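Local coordinates for glycoside hydrolase family protein (Novosphingobium sp. PP1Y, PDB 6Q2F) that hydrolyses alpha-L-rhamnosidic bonds, probably releasing terminal rhamnose from rhamnosylated glycosides, at residues A[768-773]-A[807-812]; A[798-803]-A[823-828]. One frame throughout, in Å; residues are numbered along the deposited sequence.

In the fold
Both contacts lie in the alpha/beta unit built around parallel strands 762-765, 734-737, 788-794 and 818-820, and their centres are about 14 Å apart. Helix 803-814 ties them together: its N-terminal approach, 798-803, belongs to contact 2, and its middle, 807-812, to contact 1. They meet directly where Leu809 CD2 packs against the selenium (SE) of Met801 at 4.1 Å. Contact 1 joins two helices against the sheet, whereas contact 2 joins two loops at one end of its strands. Neither includes any residue of the sodium site, Asp503, Ser504, Glu583, Glu586 and Glu644; both are about 26-27 Å, centre to centre, from the middle of the chain.

Contact 1 (A[768-773]-A[807-812]); sequences NALTEL and RKLAAL
The Leu770 side chain meets 807-812 through one methyl: its CD1 reaches Leu812 CD1 at 4.0 Å and Leu809 CD1 at 4.2 Å. With CG turned opposite the backbone N, chi1 168° sends the branch across the gap toward 807-812, almost perpendicular to the Leu809 side chain. Beneath this cluster is Ile792 of strand 788-794, which touches both Leu770 and Leu809, so the leucines fill the inner, sheet-facing side of the interface. The carbonyl oxygen of Leu770 has an aliphatic neighbour as well, with Lys808 CG 3.6 Å from Leu770 O.

One residue on, Thr771 comes against the base of the lysine. Its CG2 methyl is 3.8 Å from Lys808 CB, and Thr771 CA is 3.6 Å from Lys808 CG. The hydroxyl takes no part in this apolar meeting, because OG1 is hydrogen-bonded to the backbone oxygen of Phe767, one turn back in its own helix. A bend at the second torsion of Lys808 (chi2 71°) then carries the chain along the backbone of Thr771, where CE lies 3.8 Å from Thr771 O. The lysine therefore works here through its methylenes, and no hydrogen bond joins the two segments. An alanine here would keep CB against the threonine methyl but would probably open a gap beside Thr771 CA and take the lysine methylenes away from the carbonyl oxygens of Leu770 and Thr771.

The local axes approach to 9.5 Å at an angle of 52°. On its far flank, helix 767-773 touches Tyr636 of helix 620-636, while Ala810 meets helix 838-848. Two helices packed on the same face of the parallel core of a mixed sheet, each following one of its strands, are consistent with a Rossmann-like alpha/beta fold.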
# COMPACT_ATOMS: atom_id res chain seq x y z
N ASN A 768 -12.66 14.57 0.84
CA ASN A 768 -13.09 14.96 -0.51
C ASN A 768 -14.34 14.21 -0.93
O ASN A 768 -15.28 14.80 -1.47
CB ASN A 768 -12.00 14.73 -1.55
CG ASN A 768 -12.48 15.10 -2.96
OD1 ASN A 768 -13.00 14.25 -3.71
ND2 ASN A 768 -12.36 16.38 -3.31
N ALA A 769 -14.36 12.89 -0.73
CA ALA A 769 -15.55 12.12 -1.06
C ALA A 769 -16.75 12.60 -0.25
O ALA A 769 -17.83 12.80 -0.81
CB ALA A 769 -15.29 10.63 -0.83
N LEU A 770 -16.57 12.81 1.05
CA LEU A 770 -17.67 13.31 1.88
C LEU A 770 -18.24 14.61 1.32
O LEU A 770 -19.46 14.76 1.19
CB LEU A 770 -17.20 13.51 3.33
CG LEU A 770 -18.17 14.29 4.23
CD1 LEU A 770 -19.49 13.54 4.41
CD2 LEU A 770 -17.55 14.61 5.58
N THR A 771 -17.36 15.55 0.95
CA THR A 771 -17.79 16.91 0.67
C THR A 771 -18.06 17.20 -0.80
O THR A 771 -18.64 18.24 -1.11
CB THR A 771 -16.75 17.92 1.17
OG1 THR A 771 -15.50 17.69 0.51
CG2 THR A 771 -16.56 17.78 2.68
N GLU A 772 -17.66 16.31 -1.72
CA GLU A 772 -17.79 16.58 -3.15
C GLU A 772 -18.60 15.55 -3.92
O GLU A 772 -19.13 15.89 -4.98
CB GLU A 772 -16.41 16.67 -3.81
CG GLU A 772 -15.45 17.68 -3.18
CD GLU A 772 -15.80 19.12 -3.54
OE1 GLU A 772 -16.58 19.32 -4.51
OE2 GLU A 772 -15.30 20.04 -2.87
N LEU A 773 -18.70 14.32 -3.44
CA LEU A 773 -19.33 13.24 -4.19
C LEU A 773 -20.74 12.92 -3.71
O LEU A 773 -21.64 12.71 -4.53
CB LEU A 773 -18.50 11.96 -4.11
CG LEU A 773 -17.09 12.00 -4.72
CD1 LEU A 773 -16.41 10.64 -4.62
CD2 LEU A 773 -17.13 12.51 -6.17
N ARG A 807 -20.01 20.89 8.41
CA ARG A 807 -21.01 21.57 7.60
C ARG A 807 -21.62 20.63 6.58
O ARG A 807 -22.84 20.55 6.42
CB ARG A 807 -20.39 22.76 6.90
CG ARG A 807 -20.31 24.03 7.73
CD ARG A 807 -19.37 25.03 7.06
NE ARG A 807 -19.50 26.36 7.63
CZ ARG A 807 -18.73 27.39 7.30
NH1 ARG A 807 -17.77 27.23 6.40
NH2 ARG A 807 -18.93 28.58 7.87
N LYS A 808 -20.76 19.93 5.83
CA LYS A 808 -21.26 19.03 4.80
C LYS A 808 -22.05 17.88 5.41
O LYS A 808 -23.10 17.49 4.90
CB LYS A 808 -20.11 18.50 3.95
CG LYS A 808 -20.62 17.86 2.68
CD LYS A 808 -21.15 18.92 1.70
CE LYS A 808 -22.00 18.27 0.60
NZ LYS A 808 -22.42 19.23 -0.47
N LEU A 809 -21.55 17.35 6.53
CA LEU A 809 -22.24 16.25 7.18
C LEU A 809 -23.61 16.69 7.68
O LEU A 809 -24.61 16.00 7.45
CB LEU A 809 -21.37 15.74 8.32
CG LEU A 809 -21.78 14.45 8.99
CD1 LEU A 809 -21.39 13.25 8.10
CD2 LEU A 809 -21.09 14.41 10.34
N ALA A 810 -23.67 17.85 8.34
CA ALA A 810 -24.95 18.39 8.78
C ALA A 810 -25.88 18.62 7.60
O ALA A 810 -27.08 18.35 7.69
CB ALA A 810 -24.75 19.69 9.55
N ALA A 811 -25.35 19.13 6.48
CA ALA A 811 -26.22 19.42 5.35
C ALA A 811 -26.79 18.13 4.76
O ALA A 811 -27.96 18.08 4.36
CB ALA A 811 -25.46 20.21 4.29
N LEU A 812 -25.98 17.07 4.71
CA LEU A 812 -26.49 15.80 4.19
C LEU A 812 -27.54 15.22 5.13
O LEU A 812 -28.59 14.76 4.68
CB LEU A 812 -25.34 14.81 3.98
CG LEU A 812 -24.33 15.18 2.90
CD1 LEU A 812 -23.11 14.28 3.00
CD2 LEU A 812 -24.96 15.06 1.52

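Contact 2 (A[798-803]-A[823-828]); sequences SSHMTL and APIATP
His800 lies against the 823-828 loop, touching Ala826, Pro828 and Ile825 along its length. His800 CB sits 4.0 Å from Ala826 O and 4.1 Å from Pro828 CD. From there CG points opposite the carbonyl carbon (chi1 -68°), and the imidazole rises past the loop: His800 CD2 approaches Ala826 CB at 4.4 Å, and at the far end His800 CE1 comes 4.3 Å from Ile825 CD1. Both methyls approach the ring obliquely. ND1 turns back to its own loop, where it makes a weak hydrogen bond with Ser799 OG, and Tyr395 stacks on the ring from outside the two segments.

Below the histidine the backbones are joined by a single beta bridge between His800 and Ala826, with the two loops running in the same direction. Two amides clasp it. Ile825 N donates to Ser799 O at 2.7 Å, and Met801 N to Ala826 O at 2.9 Å. The loops follow the adjacent parallel strands 788-794 and 818-820, and the isolated bridge joins them beyond the carboxyl ends of those strands, in a Rossmann-like alpha/beta unit.

Met801, present as selenomethionine, directs its chain away from the other loop, yet its CB still rests on Pro824 CB. Its carbonyl oxygen accepts a hydrogen bond from Trp841 NE1 and also a CA-H...O contact from Thr827. Next comes the start of helix 803-814, where Thr802 occupies the N-cap position without a side-chain capping bond. The amide of Leu803, the first residue of the helix, donates to a water (3.2 Å from Leu803 N), which is also hydrogen-bonded to Thr827 OG1; that hydroxyl in turn pairs with Ser829 N.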
# COMPACT_ATOMS: atom_id res chain seq x y z
N SER A 798 -12.23 10.57 13.31
CA SER A 798 -13.25 11.59 13.08
C SER A 798 -13.76 12.24 14.35
O SER A 798 -14.54 13.19 14.26
CB SER A 798 -14.41 11.00 12.29
OG SER A 798 -14.96 9.92 13.00
N SER A 799 -13.34 11.78 15.53
CA SER A 799 -13.59 12.55 16.74
C SER A 799 -12.98 13.95 16.66
O SER A 799 -13.42 14.85 17.38
CB SER A 799 -13.06 11.82 17.97
OG SER A 799 -11.66 11.95 18.07
N HIS A 800 -11.97 14.16 15.82
CA HIS A 800 -11.52 15.50 15.46
C HIS A 800 -12.07 15.78 14.07
O HIS A 800 -11.72 15.10 13.10
CB HIS A 800 -10.00 15.62 15.45
CG HIS A 800 -9.37 15.52 16.81
ND1 HIS A 800 -9.43 14.38 17.58
CD2 HIS A 800 -8.64 16.41 17.52
CE1 HIS A 800 -8.78 14.57 18.71
NE2 HIS A 800 -8.28 15.79 18.69
N MSE A 801 -12.93 16.78 13.97
CA MSE A 801 -13.58 17.10 12.72
C MSE A 801 -13.58 18.59 12.47
O MSE A 801 -13.80 19.40 13.37
CB MSE A 801 -15.01 16.55 12.71
CG MSE A 801 -15.72 16.69 11.38
SE MSE A 801 -17.53 16.03 11.53
CE MSE A 801 -17.13 14.16 11.82
N THR A 802 -13.34 18.94 11.22
CA THR A 802 -13.25 20.33 10.83
C THR A 802 -14.65 20.90 10.59
O THR A 802 -15.63 20.17 10.36
CB THR A 802 -12.35 20.41 9.60
OG1 THR A 802 -11.78 21.71 9.51
CG2 THR A 802 -13.12 20.07 8.35
N LEU A 803 -14.76 22.23 10.69
CA LEU A 803 -16.05 22.85 10.44
C LEU A 803 -16.53 22.54 9.03
O LEU A 803 -17.71 22.24 8.82
CB LEU A 803 -15.98 24.37 10.66
CG LEU A 803 -17.30 25.09 10.35
CD1 LEU A 803 -18.45 24.53 11.18
CD2 LEU A 803 -17.17 26.59 10.57
N ALA A 823 -20.59 12.35 18.62
CA ALA A 823 -20.24 13.72 18.31
C ALA A 823 -18.72 13.92 18.34
O ALA A 823 -18.05 13.44 19.26
CB ALA A 823 -20.91 14.68 19.29
N PRO A 824 -18.15 14.62 17.37
CA PRO A 824 -16.73 14.97 17.46
C PRO A 824 -16.49 15.89 18.66
O PRO A 824 -17.40 16.56 19.14
CB PRO A 824 -16.46 15.69 16.15
CG PRO A 824 -17.76 16.34 15.84
CD PRO A 824 -18.80 15.31 16.24
N ILE A 825 -15.24 15.90 19.12
CA ILE A 825 -14.91 16.64 20.34
C ILE A 825 -14.15 17.93 20.05
O ILE A 825 -14.09 18.79 20.94
CB ILE A 825 -14.09 15.77 21.32
CG1 ILE A 825 -12.73 15.43 20.73
CG2 ILE A 825 -14.84 14.49 21.66
CD1 ILE A 825 -11.90 14.56 21.64
N ALA A 826 -13.59 18.10 18.86
CA ALA A 826 -12.83 19.31 18.57
C ALA A 826 -12.62 19.43 17.07
O ALA A 826 -12.71 18.45 16.33
CB ALA A 826 -11.47 19.31 19.29
N THR A 827 -12.31 20.78 16.59
CA THR A 827 -11.71 20.79 15.26
C THR A 827 -10.19 20.73 15.38
O THR A 827 -9.62 21.26 16.34
CB THR A 827 -12.09 22.03 14.47
OG1 THR A 827 -11.32 22.07 13.26
CG2 THR A 827 -11.81 23.33 15.26
N PRO A 828 -9.52 20.08 14.42
CA PRO A 828 -8.05 20.12 14.39
C PRO A 828 -7.47 21.33 13.69
O PRO A 828 -6.23 21.49 13.68
CB PRO A 828 -7.70 18.85 13.60
CG PRO A 828 -8.81 18.78 12.60
CD PRO A 828 -10.07 19.20 13.38
O HOH W 1 -12.30 24.22 11.31